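Local coordinates for ParB-like N-terminal domain-containing protein (Pyrococcus furiosus, PDB 1VK1) that is of unknown function but carries a ParB-like nuclease domain and a SerK-like domain, consistent with ATP-dependent phosphorylation of free L-serine, at residues 51-56 against 232-237. Sequence-based numbering, arbitrary orientation.
Sequences WKPMLL and DKIDVK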
loop_
_atom_site.group_PDB
_atom_site.type_symbol
_atom_site.label_atom_id
_atom_site.label_comp_id
_atom_site.label_asym_id
_atom_site.label_seq_id
_atom_site.Cartn_x
_atom_site.Cartn_y
_atom_site.Cartn_z
ATOM N N TRP A 51 8.404 -15.374 5.747
ATOM C CA TRP A 51 9.805 -14.906 5.760
ATOM C C TRP A 51 10.014 -13.417 5.890
ATOM O O TRP A 51 11.170 -12.971 5.998
ATOM C CB TRP A 51 10.571 -15.447 4.570
ATOM C CG TRP A 51 9.988 -15.159 3.297
ATOM C CD1 TRP A 51 9.177 -15.987 2.558
ATOM C CD2 TRP A 51 10.208 -13.989 2.481
ATOM N NE1 TRP A 51 8.852 -15.383 1.365
ATOM C CE2 TRP A 51 9.477 -14.165 1.293
ATOM C CE3 TRP A 51 10.943 -12.803 2.641
ATOM C CZ2 TRP A 51 9.454 -13.214 0.283
ATOM C CZ3 TRP A 51 10.910 -11.865 1.624
ATOM C CH2 TRP A 51 10.171 -12.080 0.474
ATOM N N LYS A 52 8.945 -12.641 5.849
ATOM C CA LYS A 52 9.075 -11.193 5.880
ATOM C C LYS A 52 8.332 -10.666 7.096
ATOM O O LYS A 52 7.088 -10.667 7.103
ATOM C CB LYS A 52 8.507 -10.565 4.589
ATOM C CG LYS A 52 8.942 -9.127 4.388
ATOM C CD LYS A 52 8.481 -8.555 3.038
ATOM C CE LYS A 52 8.870 -7.077 2.901
ATOM N NZ LYS A 52 8.564 -6.522 1.541
ATOM N N PRO A 53 9.049 -10.204 8.133
ATOM C CA PRO A 53 8.368 -9.840 9.383
ATOM C C PRO A 53 7.435 -8.660 9.183
ATOM O O PRO A 53 7.682 -7.801 8.337
ATOM C CB PRO A 53 9.516 -9.454 10.319
ATOM C CG PRO A 53 10.618 -9.029 9.413
ATOM C CD PRO A 53 10.507 -9.947 8.204
ATOM N N MET A 54 6.374 -8.620 9.961
ATOM C CA MET A 54 5.587 -7.413 10.074
ATOM C C MET A 54 6.469 -6.301 10.595
ATOM O O MET A 54 7.360 -6.553 11.399
ATOM C CB MET A 54 4.456 -7.616 11.069
ATOM C CG MET A 54 3.449 -8.720 10.720
ATOM S SD MET A 54 2.464 -8.356 9.213
ATOM C CE MET A 54 1.655 -6.832 9.754
ATOM N N LEU A 55 6.206 -5.076 10.169
ATOM C CA LEU A 55 6.752 -3.886 10.838
ATOM C C LEU A 55 5.609 -3.203 11.538
ATOM O O LEU A 55 4.585 -2.910 10.908
ATOM C CB LEU A 55 7.411 -2.904 9.849
ATOM C CG LEU A 55 8.518 -3.494 8.991
ATOM C CD1 LEU A 55 9.106 -2.403 8.064
ATOM C CD2 LEU A 55 9.591 -4.158 9.824
ATOM N N LEU A 56 5.780 -2.988 12.851
ATOM C CA LEU A 56 4.751 -2.453 13.711
ATOM C C LEU A 56 5.273 -1.289 14.521
ATOM O O LEU A 56 6.471 -1.169 14.751
ATOM C CB LEU A 56 4.294 -3.519 14.712
ATOM C CG LEU A 56 3.747 -4.830 14.146
ATOM C CD1 LEU A 56 3.373 -5.746 15.329
ATOM C CD2 LEU A 56 2.574 -4.630 13.239
ATOM N N ASP A 232 16.605 -8.440 7.561
ATOM C CA ASP A 232 16.931 -9.670 6.847
ATOM C C ASP A 232 15.727 -10.595 6.927
ATOM O O ASP A 232 14.907 -10.509 7.868
ATOM C CB ASP A 232 18.182 -10.348 7.413
ATOM C CG ASP A 232 18.852 -11.305 6.402
ATOM O OD1 ASP A 232 18.363 -11.466 5.249
ATOM O OD2 ASP A 232 19.887 -11.923 6.687
ATOM N N LYS A 233 15.591 -11.456 5.940
ATOM C CA LYS A 233 14.458 -12.357 5.925
ATOM C C LYS A 233 14.606 -13.382 7.038
ATOM O O LYS A 233 15.710 -13.632 7.560
ATOM C CB LYS A 233 14.245 -12.990 4.545
ATOM C CG LYS A 233 15.220 -14.031 4.154
ATOM C CD LYS A 233 15.048 -14.419 2.674
ATOM C CE LYS A 233 13.769 -15.225 2.416
ATOM N NZ LYS A 233 13.567 -15.455 0.933
ATOM N N ILE A 234 13.467 -13.917 7.447
ATOM C CA ILE A 234 13.404 -14.846 8.529
ATOM C C ILE A 234 12.849 -16.155 7.970
ATOM O O ILE A 234 12.557 -16.260 6.802
ATOM C CB ILE A 234 12.558 -14.262 9.723
ATOM C CG1 ILE A 234 11.099 -14.012 9.284
ATOM C CG2 ILE A 234 13.228 -12.967 10.262
ATOM C CD1 ILE A 234 10.166 -13.573 10.403
ATOM N N ASP A 235 12.739 -17.141 8.811
ATOM C CA ASP A 235 12.407 -18.484 8.369
ATOM C C ASP A 235 11.489 -19.125 9.388
ATOM O O ASP A 235 11.922 -19.941 10.199
ATOM C CB ASP A 235 13.726 -19.284 8.216
ATOM C CG ASP A 235 13.515 -20.726 7.761
ATOM O OD1 ASP A 235 12.424 -21.072 7.296
ATOM O OD2 ASP A 235 14.420 -21.587 7.826
ATOM N N VAL A 236 10.222 -18.712 9.369
ATOM C CA VAL A 236 9.231 -19.159 10.336
ATOM C C VAL A 236 8.207 -20.046 9.645
ATOM O O VAL A 236 7.619 -19.680 8.637
ATOM C CB VAL A 236 8.556 -17.956 11.057
ATOM C CG1 VAL A 236 7.406 -18.429 11.942
ATOM C CG2 VAL A 236 9.614 -17.194 11.894
ATOM N N LYS A 237 7.968 -21.225 10.203
ATOM C CA LYS A 237 6.985 -22.131 9.644
ATOM C C LYS A 237 5.588 -21.592 9.822
ATOM O O LYS A 237 5.228 -21.108 10.897
ATOM C CB LYS A 237 7.043 -23.496 10.336
ATOM C CG LYS A 237 8.330 -24.217 10.125
#
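Just beyond the two-stranded antiparallel ribbon of 49-50 and 236-237, Trp51 and Ile234 continue the pairing of the ParB-like domain with the C-terminal tail. One hydrogen bond joins the backbones: Ile234 N donates to Trp51 O at 2.9 Å, nearly straight at the hydrogen (172°). Two bent, weaker CA-H...O contacts flank it, Lys233 CA to the same Trp51 O at 3.3 Å and Trp51 CA to Ile234 O at 3.2 Å. The Trp51 indole has Lys52 CB over the rim of one face and the end of Lys233 over the opposite face, also toward the rim. A turn in the Lys233 chain about CG-CD (chi3 -71°) brings CE to 3.7 Å from Trp51 CE3. Lys233 NZ then stands 4.2 Å from the centroid of the Trp51 six-membered ring, 19° off its normal, a cation-pi interaction. Farther along, Ile234 runs CG1 beside the Trp51 carbonyl and reaches Pro53 CB with CD1 at 4.2 Å. Ile234 also packs on Tyr18 and on Pro86 of strand 84-90, while Pro53 O accepts a hydrogen bond from Arg73 of helix 71-80, and Met54 leads into strand 54-58, parallel to strand 84-90 in the mixed sheet.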